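Long-range contacts in hypothetical protein (Pseudomonas syringae pv. tomato, PDB 2OT9), which is of unknown function but belongs to the YaeQ family of the PDDEXK nuclease-like clan and binds meso-tartaric acid in the crystal: residues N128-P133 with V170-L175; P4-K9 with M144-K149; F10-T15 with W150-S155; G85-D90 with T102-Y107. One frame throughout, in Å; residues are numbered along the deposited sequence.

Contact 1: residues N128-P133 with V170-L175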
loop_
_atom_site.group_PDB
_atom_site.type_symbol
_atom_site.label_atom_id
_atom_site.label_comp_id
_atom_site.label_asym_id
_atom_site.label_seq_id
_atom_site.Cartn_x
_atom_site.Cartn_y
_atom_site.Cartn_z
ATOM N N ASN A 128 -1.626 11.406 3.892
ATOM C CA ASN A 128 -2.809 10.965 3.171
ATOM C C ASN A 128 -3.132 9.562 3.624
ATOM O O ASN A 128 -2.247 8.701 3.619
ATOM C CB ASN A 128 -2.536 10.984 1.655
ATOM C CG ASN A 128 -2.082 12.339 1.164
ATOM O OD1 ASN A 128 -2.908 13.182 0.833
ATOM N ND2 ASN A 128 -0.763 12.549 1.094
ATOM N N ILE A 129 -4.371 9.337 4.047
ATOM C CA ILE A 129 -4.751 8.074 4.677
ATOM C C ILE A 129 -6.061 7.582 4.097
ATOM O O ILE A 129 -7.079 8.297 4.138
ATOM C CB ILE A 129 -4.925 8.201 6.236
ATOM C CG1 ILE A 129 -3.657 8.744 6.898
ATOM C CG2 ILE A 129 -5.339 6.838 6.858
ATOM C CD1 ILE A 129 -3.814 9.055 8.380
ATOM N N ALA A 130 -6.033 6.365 3.554
ATOM C CA ALA A 130 -7.231 5.711 3.048
ATOM C C ALA A 130 -7.314 4.338 3.699
ATOM O O ALA A 130 -6.285 3.737 4.021
ATOM C CB ALA A 130 -7.156 5.573 1.530
ATOM N N ALA A 131 -8.522 3.844 3.914
ATOM C CA ALA A 131 -8.719 2.509 4.486
ATOM C C ALA A 131 -9.229 1.527 3.416
ATOM O O ALA A 131 -10.077 1.884 2.592
ATOM C CB ALA A 131 -9.698 2.576 5.640
ATOM N N VAL A 132 -8.723 0.297 3.462
ATOM C CA VAL A 132 -9.153 -0.785 2.583
ATOM C C VAL A 132 -10.239 -1.578 3.324
ATOM O O VAL A 132 -10.007 -1.990 4.461
ATOM C CB VAL A 132 -7.971 -1.753 2.265
ATOM C CG1 VAL A 132 -8.417 -2.872 1.321
ATOM C CG2 VAL A 132 -6.755 -0.995 1.668
ATOM N N PRO A 133 -11.417 -1.777 2.707
ATOM C CA PRO A 133 -12.510 -2.542 3.374
ATOM C C PRO A 133 -12.098 -3.997 3.630
ATOM O O PRO A 133 -11.436 -4.603 2.784
ATOM C CB PRO A 133 -13.662 -2.500 2.344
ATOM C CG PRO A 133 -13.337 -1.364 1.439
ATOM C CD PRO A 133 -11.820 -1.287 1.379
ATOM N N VAL A 170 -12.390 -2.615 -5.266
ATOM C CA VAL A 170 -11.790 -2.049 -4.062
ATOM C C VAL A 170 -12.116 -0.569 -3.992
ATOM O O VAL A 170 -11.589 0.226 -4.762
ATOM C CB VAL A 170 -10.253 -2.256 -4.043
ATOM C CG1 VAL A 170 -9.642 -1.634 -2.784
ATOM C CG2 VAL A 170 -9.918 -3.752 -4.158
ATOM N N GLN A 171 -12.985 -0.211 -3.055
ATOM C CA GLN A 171 -13.371 1.173 -2.860
ATOM C C GLN A 171 -12.715 1.716 -1.591
ATOM O O GLN A 171 -13.075 1.332 -0.480
ATOM C CB GLN A 171 -14.901 1.301 -2.802
ATOM C CG GLN A 171 -15.380 2.747 -2.823
ATOM C CD GLN A 171 -14.840 3.517 -4.026
ATOM O OE1 GLN A 171 -15.101 3.157 -5.170
ATOM N NE2 GLN A 171 -14.076 4.577 -3.764
ATOM N N LEU A 172 -11.724 2.584 -1.762
ATOM C CA LEU A 172 -10.964 3.068 -0.615
ATOM C C LEU A 172 -11.786 4.112 0.105
ATOM O O LEU A 172 -12.463 4.910 -0.529
ATOM C CB LEU A 172 -9.639 3.669 -1.071
ATOM C CG LEU A 172 -8.701 2.744 -1.843
ATOM C CD1 LEU A 172 -7.531 3.572 -2.345
ATOM C CD2 LEU A 172 -8.220 1.524 -0.992
ATOM N N GLN A 173 -11.755 4.081 1.430
ATOM C CA GLN A 173 -12.373 5.141 2.223
ATOM C C GLN A 173 -11.293 6.140 2.604
ATOM O O GLN A 173 -10.390 5.797 3.354
ATOM C CB GLN A 173 -13.029 4.583 3.491
ATOM C CG GLN A 173 -13.663 5.702 4.371
ATOM C CD GLN A 173 -14.239 5.196 5.691
ATOM O OE1 GLN A 173 -13.560 4.530 6.471
ATOM N NE2 GLN A 173 -15.493 5.534 5.950
ATOM N N TRP A 174 -11.389 7.367 2.111
ATOM C CA TRP A 174 -10.401 8.405 2.452
ATOM C C TRP A 174 -10.665 9.009 3.826
ATOM O O TRP A 174 -11.747 9.555 4.067
ATOM C CB TRP A 174 -10.338 9.486 1.345
ATOM C CG TRP A 174 -9.650 8.923 0.158
ATOM C CD1 TRP A 174 -10.237 8.314 -0.920
ATOM C CD2 TRP A 174 -8.238 8.828 -0.042
ATOM N NE1 TRP A 174 -9.264 7.861 -1.791
ATOM C CE2 TRP A 174 -8.032 8.167 -1.273
ATOM C CE3 TRP A 174 -7.116 9.257 0.697
ATOM C CZ2 TRP A 174 -6.756 7.924 -1.788
ATOM C CZ3 TRP A 174 -5.846 8.993 0.193
ATOM C CH2 TRP A 174 -5.677 8.343 -1.041
ATOM N N LEU A 175 -9.685 8.903 4.726
ATOM C CA LEU A 175 -9.778 9.519 6.050
ATOM C C LEU A 175 -9.197 10.946 6.057
ATOM O O LEU A 175 -9.757 11.855 6.679
ATOM C CB LEU A 175 -9.076 8.659 7.117
ATOM C CG LEU A 175 -9.843 7.428 7.615
ATOM C CD1 LEU A 175 -9.954 6.374 6.561
ATOM C CD2 LEU A 175 -9.218 6.836 8.903
#
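Val170 meets the other segment with its CG1 methyl, loosely, against Val132. The carbonyl of Gln171 faces the ring of Pro133, its O lying 3.3 Å from Pro133 CG, while the Gln171 side chain turns away and hydrogen-bonds Thr158 through OE1. Leu172 runs alongside Val132, both side chains pointing the same way, and its CD2 rests on Val132 CG2. Gln173 forms the hydrogen-bonded pair with Ala131: Ala131 N gives to Gln173 O at 2.8 Å, and Gln173 N returns a bond to Ala131 O in the carbonyl plane. At Trp174, the non-hydrogen-bonded partner of Ala130, the indole folds back over the neighbouring strand. CG beside the backbone N (chi1 -73°) lays the indole along Ala130, whose methyl sits squarely over one face of the six-membered ring, CB 3.7 Å from the centroid, a CH-pi contact; Asn128 CB touches the ring edge. Leu175 N gives a 2.7 Å bond to Ile129 O, and Thr176 also bonds to the Ile129 backbone; Leu175 CD1 packs on Ala131 CB 3.9 Å away. The chain turns a corner here. Val132 and Leu172 also lean on helix 37-49. This is a short antiparallel pairing of strands 127-131 and 166-174 within the mixed sheet.

Contact 2: residues P4-K9 with M144-K149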
loop_
_atom_site.group_PDB
_atom_site.type_symbol
_atom_site.label_atom_id
_atom_site.label_comp_id
_atom_site.label_asym_id
_atom_site.label_seq_id
_atom_site.Cartn_x
_atom_site.Cartn_y
_atom_site.Cartn_z
ATOM N N PRO A 4 10.152 -18.623 8.417
ATOM C CA PRO A 4 10.087 -18.680 6.941
ATOM C C PRO A 4 9.742 -17.352 6.233
ATOM O O PRO A 4 8.598 -16.892 6.301
ATOM C CB PRO A 4 9.011 -19.743 6.675
ATOM C CG PRO A 4 8.146 -19.732 7.903
ATOM C CD PRO A 4 9.040 -19.364 9.050
ATOM N N SER A 5 10.738 -16.760 5.565
ATOM C CA SER A 5 10.563 -15.576 4.713
ATOM C C SER A 5 10.220 -15.981 3.277
ATOM O O SER A 5 11.118 -16.241 2.469
ATOM C CB SER A 5 11.838 -14.720 4.715
ATOM O OG SER A 5 11.771 -13.683 3.740
ATOM N N THR A 6 8.925 -16.024 2.961
ATOM C CA THR A 6 8.463 -16.561 1.678
ATOM C C THR A 6 8.663 -15.549 0.542
ATOM O O THR A 6 8.325 -14.375 0.683
ATOM C CB THR A 6 6.971 -17.003 1.720
ATOM O OG1 THR A 6 6.578 -17.345 3.056
ATOM C CG2 THR A 6 6.755 -18.197 0.838
ATOM N N THR A 7 9.244 -16.011 -0.565
ATOM C CA THR A 7 9.402 -15.183 -1.765
ATOM C C THR A 7 8.188 -15.341 -2.680
ATOM O O THR A 7 7.775 -16.464 -2.992
ATOM C CB THR A 7 10.688 -15.532 -2.527
ATOM O OG1 THR A 7 11.807 -15.364 -1.651
ATOM C CG2 THR A 7 10.870 -14.630 -3.737
ATOM N N TYR A 8 7.606 -14.207 -3.074
ATOM C CA TYR A 8 6.493 -14.187 -4.007
ATOM C C TYR A 8 6.887 -13.416 -5.265
ATOM O O TYR A 8 7.683 -12.484 -5.203
ATOM C CB TYR A 8 5.281 -13.499 -3.380
ATOM C CG TYR A 8 4.587 -14.290 -2.300
ATOM C CD1 TYR A 8 3.359 -14.900 -2.539
ATOM C CD2 TYR A 8 5.153 -14.426 -1.042
ATOM C CE1 TYR A 8 2.706 -15.629 -1.540
ATOM C CE2 TYR A 8 4.514 -15.156 -0.047
ATOM C CZ TYR A 8 3.285 -15.740 -0.302
ATOM O OH TYR A 8 2.647 -16.447 0.689
ATOM N N LYS A 9 6.309 -13.811 -6.387
ATOM C CA LYS A 9 6.455 -13.089 -7.642
ATOM C C LYS A 9 5.119 -12.432 -7.975
ATOM O O LYS A 9 4.085 -13.108 -8.009
ATOM C CB LYS A 9 6.850 -14.055 -8.751
ATOM C CG LYS A 9 8.162 -14.824 -8.480
ATOM C CD LYS A 9 9.360 -14.108 -9.088
ATOM C CE LYS A 9 10.677 -14.656 -8.558
ATOM N NZ LYS A 9 11.813 -14.153 -9.396
HETATM N N MSE A 144 -3.112 -16.860 -0.837
HETATM C CA MSE A 144 -2.345 -16.277 -1.919
HETATM C C MSE A 144 -1.322 -17.254 -2.521
HETATM O O MSE A 144 -0.535 -17.858 -1.793
HETATM C CB MSE A 144 -1.671 -14.988 -1.448
HETATM C CG MSE A 144 -1.142 -14.172 -2.606
HETATM SE SE MSE A 144 -2.552 -13.474 -3.756
HETATM C CE MSE A 144 -2.758 -11.699 -2.934
ATOM N N PRO A 145 -1.356 -17.443 -3.851
ATOM C CA PRO A 145 -0.357 -18.309 -4.480
ATOM C C PRO A 145 1.004 -17.600 -4.536
ATOM O O PRO A 145 1.077 -16.379 -4.331
ATOM C CB PRO A 145 -0.916 -18.517 -5.891
ATOM C CG PRO A 145 -1.685 -17.277 -6.159
ATOM C CD PRO A 145 -2.298 -16.886 -4.834
ATOM N N ARG A 146 2.059 -18.362 -4.803
ATOM C CA ARG A 146 3.417 -17.821 -4.861
ATOM C C ARG A 146 3.615 -16.872 -6.043
ATOM O O ARG A 146 4.398 -15.927 -5.956
ATOM C CB ARG A 146 4.449 -18.954 -4.877
ATOM C CG ARG A 146 4.374 -19.872 -3.631
ATOM C CD ARG A 146 4.794 -19.137 -2.353
ATOM N NE ARG A 146 6.196 -18.732 -2.441
ATOM C CZ ARG A 146 7.227 -19.488 -2.071
ATOM N NH1 ARG A 146 7.028 -20.694 -1.549
ATOM N NH2 ARG A 146 8.465 -19.026 -2.204
ATOM N N VAL A 147 2.911 -17.136 -7.138
ATOM C CA VAL A 147 2.894 -16.219 -8.277
ATOM C C VAL A 147 1.521 -15.526 -8.291
ATOM O O VAL A 147 0.487 -16.165 -8.523
ATOM C CB VAL A 147 3.224 -16.916 -9.636
ATOM C CG1 VAL A 147 3.337 -15.893 -10.749
ATOM C CG2 VAL A 147 4.529 -17.729 -9.546
ATOM N N ILE A 148 1.536 -14.233 -7.986
ATOM C CA ILE A 148 0.334 -13.415 -7.912
ATOM C C ILE A 148 0.174 -12.663 -9.229
ATOM O O ILE A 148 0.990 -11.795 -9.566
ATOM C CB ILE A 148 0.432 -12.402 -6.760
ATOM C CG1 ILE A 148 0.759 -13.121 -5.440
ATOM C CG2 ILE A 148 -0.839 -11.579 -6.657
ATOM C CD1 ILE A 148 1.557 -12.275 -4.475
ATOM N N LYS A 149 -0.885 -12.999 -9.960
ATOM C CA LYS A 149 -1.180 -12.370 -11.252
ATOM C C LYS A 149 -2.451 -11.553 -11.113
ATOM O O LYS A 149 -3.534 -12.105 -10.862
ATOM C CB LYS A 149 -1.361 -13.429 -12.331
ATOM C CG LYS A 149 -0.220 -14.419 -12.409
ATOM C CD LYS A 149 -0.538 -15.492 -13.434
ATOM C CE LYS A 149 0.725 -16.112 -14.006
ATOM N NZ LYS A 149 1.384 -16.960 -12.983
HETATM O O HOH W 1 0.147 -17.511 0.818
#
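Arg146 folds back over strand 6-9 and meets three residues in three different ways. Its chain, bent at chi2 and chi3 (-67° and -64°), brings the guanidinium side-on to the backbone carbonyl of Thr7: NE and NH2 each donate to Thr7 O at 2.8 Å. The oxygen lies close to the guanidinium plane; NH2 comes in on a lone pair, in the plane of the carbonyl, whereas NE is tilted 30° from it. This two-pronged grip limits rotation of the guanidinium. Thr6 crosses the arginine at about a right angle and sets its CG2 methyl over the centre of the flat group, 3.2 Å from CZ, a tight approach whose exact placing is doubtful. Farther back along the chain, Arg146 CD stands over one face of the Tyr8 ring, displaced toward the rim; the guanidinium itself is too distant from that ring for more than a weak cation-pi attraction.

The ring edge of Tyr8 faces the chain at Met144 and Pro145, with Pro145 O 3.3 Å from Tyr8 CD1. A water in the ring plane accepts from Tyr8 OH and donates to Met144 O, both at 2.7 Å, so it ties the phenol to the turn before the strand; the hydroxyl is also hydrogen-bonded to Arg31. Ile148 CD1 reaches Tyr8 CD1 obliquely.

Between the backbones, Lys9 N donates to Arg146 O at 2.9 Å and Ile148 N to Lys9 O at 2.8 Å, the two bonds that flank Val147. This pattern marks the start of a parallel strand pair, 6-16 beside 147-155.

Contact 3: residues F10-T15 with W150-S155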
loop_
_atom_site.group_PDB
_atom_site.type_symbol
_atom_site.label_atom_id
_atom_site.label_comp_id
_atom_site.label_asym_id
_atom_site.label_seq_id
_atom_site.Cartn_x
_atom_site.Cartn_y
_atom_site.Cartn_z
ATOM N N PHE A 10 5.155 -11.121 -8.218
ATOM C CA PHE A 10 3.975 -10.328 -8.513
ATOM C C PHE A 10 4.033 -9.941 -9.989
ATOM O O PHE A 10 5.020 -9.339 -10.439
ATOM C CB PHE A 10 3.990 -9.087 -7.626
ATOM C CG PHE A 10 2.790 -8.178 -7.761
ATOM C CD1 PHE A 10 1.497 -8.678 -7.881
ATOM C CD2 PHE A 10 2.956 -6.804 -7.644
ATOM C CE1 PHE A 10 0.404 -7.807 -7.933
ATOM C CE2 PHE A 10 1.868 -5.940 -7.693
ATOM C CZ PHE A 10 0.591 -6.443 -7.834
ATOM N N GLU A 11 2.996 -10.323 -10.733
ATOM C CA GLU A 11 2.837 -9.937 -12.140
ATOM C C GLU A 11 1.621 -9.015 -12.258
ATOM O O GLU A 11 0.474 -9.441 -12.050
ATOM C CB GLU A 11 2.686 -11.180 -13.036
ATOM C CG GLU A 11 3.800 -12.225 -12.803
ATOM C CD GLU A 11 3.766 -13.383 -13.789
ATOM O OE1 GLU A 11 2.862 -13.405 -14.648
ATOM O OE2 GLU A 11 4.651 -14.264 -13.707
ATOM N N LEU A 12 1.884 -7.746 -12.563
ATOM C CA LEU A 12 0.831 -6.731 -12.588
ATOM C C LEU A 12 0.606 -6.162 -13.996
ATOM O O LEU A 12 1.530 -5.589 -14.580
ATOM C CB LEU A 12 1.179 -5.586 -11.623
ATOM C CG LEU A 12 0.313 -4.312 -11.624
ATOM C CD1 LEU A 12 -1.129 -4.611 -11.195
ATOM C CD2 LEU A 12 0.930 -3.261 -10.695
ATOM N N ASN A 13 -0.604 -6.337 -14.535
ATOM C CA ASN A 13 -1.045 -5.572 -15.708
ATOM C C ASN A 13 -1.910 -4.416 -15.236
ATOM O O ASN A 13 -3.042 -4.626 -14.778
ATOM C CB ASN A 13 -1.828 -6.435 -16.709
ATOM C CG ASN A 13 -0.995 -7.572 -17.276
ATOM O OD1 ASN A 13 0.200 -7.423 -17.509
ATOM N ND2 ASN A 13 -1.627 -8.710 -17.506
ATOM N N LEU A 14 -1.370 -3.205 -15.335
ATOM C CA LEU A 14 -2.017 -2.008 -14.797
ATOM C C LEU A 14 -2.600 -1.128 -15.897
ATOM O O LEU A 14 -1.893 -0.769 -16.854
ATOM C CB LEU A 14 -0.992 -1.220 -13.966
ATOM C CG LEU A 14 -1.400 0.126 -13.346
ATOM C CD1 LEU A 14 -2.554 -0.033 -12.339
ATOM C CD2 LEU A 14 -0.179 0.790 -12.712
ATOM N N THR A 15 -3.893 -0.814 -15.772
ATOM C CA THR A 15 -4.607 0.104 -16.672
ATOM C C THR A 15 -5.236 1.186 -15.789
ATOM O O THR A 15 -6.365 1.033 -15.284
ATOM C CB THR A 15 -5.728 -0.619 -17.477
ATOM O OG1 THR A 15 -5.151 -1.648 -18.291
ATOM C CG2 THR A 15 -6.441 0.344 -18.379
ATOM N N TRP A 150 -2.306 -10.237 -11.229
ATOM C CA TRP A 150 -3.440 -9.333 -11.132
ATOM C C TRP A 150 -3.555 -8.488 -12.384
ATOM O O TRP A 150 -2.555 -7.910 -12.840
ATOM C CB TRP A 150 -3.235 -8.350 -9.982
ATOM C CG TRP A 150 -3.558 -8.847 -8.602
ATOM C CD1 TRP A 150 -3.936 -10.108 -8.214
ATOM C CD2 TRP A 150 -3.494 -8.059 -7.413
ATOM N NE1 TRP A 150 -4.135 -10.132 -6.836
ATOM C CE2 TRP A 150 -3.853 -8.892 -6.330
ATOM C CE3 TRP A 150 -3.170 -6.715 -7.163
ATOM C CZ2 TRP A 150 -3.904 -8.422 -5.007
ATOM C CZ3 TRP A 150 -3.213 -6.251 -5.852
ATOM C CH2 TRP A 150 -3.573 -7.107 -4.791
ATOM N N ASP A 151 -4.776 -8.366 -12.902
ATOM C CA ASP A 151 -5.092 -7.259 -13.803
ATOM C C ASP A 151 -5.782 -6.200 -12.967
ATOM O O ASP A 151 -6.799 -6.480 -12.328
ATOM C CB ASP A 151 -6.046 -7.691 -14.907
ATOM C CG ASP A 151 -5.380 -8.540 -15.978
ATOM O OD1 ASP A 151 -4.183 -8.892 -15.871
ATOM O OD2 ASP A 151 -6.082 -8.841 -16.965
ATOM N N VAL A 152 -5.242 -4.988 -12.979
ATOM C CA VAL A 152 -5.802 -3.886 -12.204
ATOM C C VAL A 152 -6.250 -2.752 -13.123
ATOM O O VAL A 152 -5.474 -2.276 -13.968
ATOM C CB VAL A 152 -4.786 -3.352 -11.164
ATOM C CG1 VAL A 152 -5.306 -2.069 -10.473
ATOM C CG2 VAL A 152 -4.471 -4.430 -10.107
HETATM N N MSE A 153 -7.509 -2.346 -12.970
HETATM C CA MSE A 153 -8.012 -1.151 -13.627
HETATM C C MSE A 153 -8.368 -0.132 -12.552
HETATM O O MSE A 153 -9.037 -0.463 -11.556
HETATM C CB MSE A 153 -9.220 -1.453 -14.508
HETATM C CG MSE A 153 -9.889 -0.183 -15.089
HETATM SE SE MSE A 153 -11.227 -0.574 -16.429
HETATM C CE MSE A 153 -10.016 -0.990 -17.873
ATOM N N ILE A 154 -7.901 1.097 -12.741
ATOM C CA ILE A 154 -8.222 2.194 -11.818
ATOM C C ILE A 154 -9.049 3.228 -12.581
ATOM O O ILE A 154 -8.587 3.815 -13.586
ATOM C CB ILE A 154 -6.934 2.809 -11.199
ATOM C CG1 ILE A 154 -6.103 1.707 -10.503
ATOM C CG2 ILE A 154 -7.277 3.963 -10.224
ATOM C CD1 ILE A 154 -4.775 2.188 -9.895
ATOM N N SER A 155 -10.278 3.429 -12.117
ATOM C CA SER A 155 -11.210 4.330 -12.776
ATOM C C SER A 155 -12.026 5.124 -11.753
ATOM O O SER A 155 -12.649 4.548 -10.856
ATOM C CB SER A 155 -12.127 3.521 -13.702
ATOM O OG SER A 155 -13.044 4.366 -14.377
#
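Thr15 N to Val152 O, at 2.8 Å, is the shortest of the backbone bonds that zip these segments into the parallel pair of strands 6-16 and 147-155. The pairing continues in alternation: Trp150 N gives to Glu11 O, Asn13 N to Trp150 O, Val152 N to Asn13 O and Ile154 N to Thr15 O.

Aliphatic and aromatic groups share one face of the sheet, where Phe10 and Trp150 pack on helix 37-49. Phe10 presents its edge to the face of the Trp150 six-membered ring in an offset edge-to-face pair, planes at 87° and centroids 5.5 Å apart. Phe10 CG points away from its own backbone N, which carries the ring across to the indole; Leu12 CB sits over one face of the Phe10 ring. Val152 is wedged between two leucines: CG2 touches Leu12 CD1 at 3.5 Å and CG1 touches Leu14 CD1 at 3.9 Å. Leu14 CD1 also meets Ile154 CD1.

The other face carries Asn13, Asp151, Thr15 and Met153, the last a selenomethionine. Thr15 and Met153 run side by side, CG2 against CE. Asn13 and Asp151 likewise point the same way, their amide and carboxylate planes 51° apart. While Asn13 OD1 is hydrogen-bonded to Ser24 OG, Asn13 ND2 donates to Asp151 OD1 at 3.0 Å, meeting it on the syn side and 33° out of the carboxylate plane.

Contact 4: residues G85-D90 with T102-Y107. With SRT (S,R meso-tartaric acid), chain C.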
loop_
_atom_site.group_PDB
_atom_site.type_symbol
_atom_site.label_atom_id
_atom_site.label_comp_id
_atom_site.label_asym_id
_atom_site.label_seq_id
_atom_site.Cartn_x
_atom_site.Cartn_y
_atom_site.Cartn_z
ATOM N N GLY A 85 -1.410 -0.626 7.261
ATOM C CA GLY A 85 -1.814 -1.110 8.588
ATOM C C GLY A 85 -2.189 0.028 9.521
ATOM O O GLY A 85 -2.886 0.962 9.115
ATOM N N GLN A 86 -1.694 -0.030 10.757
ATOM C CA GLN A 86 -2.114 0.904 11.795
ATOM C C GLN A 86 -0.913 1.518 12.532
ATOM O O GLN A 86 -0.777 1.330 13.744
ATOM C CB GLN A 86 -3.067 0.196 12.775
ATOM C CG GLN A 86 -4.388 -0.246 12.118
ATOM C CD GLN A 86 -5.345 -0.944 13.061
ATOM O OE1 GLN A 86 -5.248 -0.821 14.285
ATOM N NE2 GLN A 86 -6.279 -1.696 12.491
ATOM N N PRO A 87 -0.046 2.265 11.813
ATOM C CA PRO A 87 1.068 2.932 12.514
ATOM C C PRO A 87 0.517 4.013 13.441
ATOM O O PRO A 87 -0.564 4.550 13.173
ATOM C CB PRO A 87 1.875 3.569 11.380
ATOM C CG PRO A 87 0.885 3.752 10.257
ATOM C CD PRO A 87 -0.064 2.582 10.366
ATOM N N ASP A 88 1.220 4.316 14.529
ATOM C CA ASP A 88 0.752 5.359 15.446
ATOM C C ASP A 88 1.101 6.772 14.949
ATOM O O ASP A 88 1.843 6.934 13.978
ATOM C CB ASP A 88 1.191 5.093 16.914
ATOM C CG ASP A 88 2.711 5.182 17.138
ATOM O OD1 ASP A 88 3.417 5.930 16.419
ATOM O OD2 ASP A 88 3.198 4.519 18.092
ATOM N N ALA A 89 0.558 7.789 15.620
ATOM C CA ALA A 89 0.753 9.172 15.211
ATOM C C ALA A 89 2.210 9.617 15.330
ATOM O O ALA A 89 2.642 10.473 14.581
ATOM C CB ALA A 89 -0.152 10.106 16.037
ATOM N N ASP A 90 2.946 9.082 16.301
ATOM C CA ASP A 90 4.370 9.409 16.436
ATOM C C ASP A 90 5.142 8.968 15.182
ATOM O O ASP A 90 5.928 9.735 14.627
ATOM C CB ASP A 90 4.970 8.794 17.709
ATOM C CG ASP A 90 4.460 9.465 18.986
ATOM O OD1 ASP A 90 4.647 10.683 19.136
ATOM O OD2 ASP A 90 3.901 8.761 19.855
ATOM N N THR A 102 3.522 11.583 2.343
ATOM C CA THR A 102 3.341 10.395 3.155
ATOM C C THR A 102 1.962 9.830 2.869
ATOM O O THR A 102 0.974 10.574 2.876
ATOM C CB THR A 102 3.418 10.742 4.649
ATOM O OG1 THR A 102 4.653 11.383 4.911
ATOM C CG2 THR A 102 3.337 9.494 5.533
ATOM N N SER A 103 1.882 8.519 2.634
ATOM C CA SER A 103 0.582 7.892 2.463
ATOM C C SER A 103 0.455 6.693 3.369
ATOM O O SER A 103 1.429 6.021 3.663
ATOM C CB SER A 103 0.306 7.478 1.001
ATOM O OG SER A 103 0.301 8.633 0.171
ATOM N N LEU A 104 -0.768 6.413 3.779
ATOM C CA LEU A 104 -1.024 5.197 4.536
ATOM C C LEU A 104 -2.255 4.522 3.964
ATOM O O LEU A 104 -3.318 5.164 3.837
ATOM C CB LEU A 104 -1.239 5.524 6.014
ATOM C CG LEU A 104 -1.872 4.421 6.877
ATOM C CD1 LEU A 104 -0.937 3.186 6.995
ATOM C CD2 LEU A 104 -2.220 4.969 8.255
ATOM N N LEU A 105 -2.121 3.230 3.625
ATOM C CA LEU A 105 -3.289 2.392 3.383
ATOM C C LEU A 105 -3.580 1.589 4.641
ATOM O O LEU A 105 -2.916 0.571 4.915
ATOM C CB LEU A 105 -3.083 1.419 2.205
ATOM C CG LEU A 105 -3.222 1.927 0.784
ATOM C CD1 LEU A 105 -3.246 0.751 -0.181
ATOM C CD2 LEU A 105 -4.521 2.770 0.650
ATOM N N ALA A 106 -4.570 2.044 5.397
ATOM C CA ALA A 106 -4.913 1.443 6.666
ATOM C C ALA A 106 -5.838 0.246 6.420
ATOM O O ALA A 106 -6.538 0.212 5.409
ATOM C CB ALA A 106 -5.594 2.486 7.553
ATOM N N TYR A 107 -5.806 -0.747 7.304
ATOM C CA TYR A 107 -6.753 -1.866 7.222
ATOM C C TYR A 107 -6.969 -2.433 8.605
ATOM O O TYR A 107 -6.260 -2.063 9.551
ATOM C CB TYR A 107 -6.287 -2.945 6.218
ATOM C CG TYR A 107 -5.132 -3.790 6.715
ATOM C CD1 TYR A 107 -5.370 -5.040 7.330
ATOM C CD2 TYR A 107 -3.821 -3.366 6.556
ATOM C CE1 TYR A 107 -4.323 -5.818 7.798
ATOM C CE2 TYR A 107 -2.738 -4.140 7.037
ATOM C CZ TYR A 107 -3.007 -5.365 7.649
ATOM O OH TYR A 107 -1.969 -6.133 8.133
HETATM O O1 SRT C . 0.233 -1.859 11.164
HETATM O O11 SRT C . 1.321 -1.580 13.034
HETATM C C1 SRT C . 1.288 -1.820 11.812
HETATM C C2 SRT C . 2.553 -2.059 11.029
HETATM O O2 SRT C . 3.446 -3.053 11.558
HETATM C C3 SRT C . 3.224 -0.714 10.882
HETATM O O3 SRT C . 2.514 -0.103 9.801
HETATM C C4 SRT C . 4.711 -0.837 10.609
HETATM O O4 SRT C . 5.165 -1.692 9.800
HETATM O O41 SRT C . 5.460 -0.051 11.224
#
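Gly85 N donates to Leu105 O at 3.0 Å, tying the turn after strand 78-84 to strand 101-106. Gln86 N points to the bound meso-tartaric acid and gives a nearly straight bond (172°) to its O1 at 2.7 Å. Gly85 lies between that ligand and Tyr107: its CA is 3.4 Å from tartrate O1 and 3.5 Å from Tyr107 CE2. Its positive phi and the closeness of O1 both suit a residue without a side chain. Gly85 O, buried with no polar donor in the model, receives a CA-H...O contact from Ala106 CA.

Second-shell groups hold this turn. The Gln86 side chain, extended beyond CG, brings NE2 to Tyr107 O at 3.0 Å, with the acceptor in the amide plane. Tyr107 CG sits between the backbone N and carbonyl carbon (chi1 74°), which swings the ring back toward Gly85. The Pro87 ring and the end of Leu104 reach toward each other, Pro87 CD 3.5 Å from Leu104 CD1, and Pro87 CD also lies near tartrate O3.

Farther out, Pro87 O is held by Trp113, and Asp88 caps the N-terminus of helix 89-96 through OD1 to Arg91 N. Val84 O and Arg39 also hydrogen-bond the tartrate. Gly85, Gln86 and Pro87 form, with Arg39, Leu61, Val84 and Arg91, the tartrate pocket at the strand-to-helix turn of a beta-alpha-beta unit, strand 78-84, helix 89-96 and strand 101-106.

Overall arrangement
All four contacts reach one mixed sheet. Contacts 2 and 3 are successive lengths of the same strand pair, 6-16 with 147-155, their centres 17 Å apart and joined by the backbone bond Ile148 O to Glu11 N. Contacts 1 and 4 lie farther across the sheet, their centres about 11 Å apart, and meet where neighbouring strands 127-131 and 101-106 pair. Contact 4, at the tartrate pocket, is about 24 Å from contacts 2 and 3, centre to centre. Along the chain it is nested within the loops they close and precedes contact 1, whose segments alternate with theirs. Helix 37-49 packs against residues of all four, so one helix touches residues from the first strand in the chain to the last.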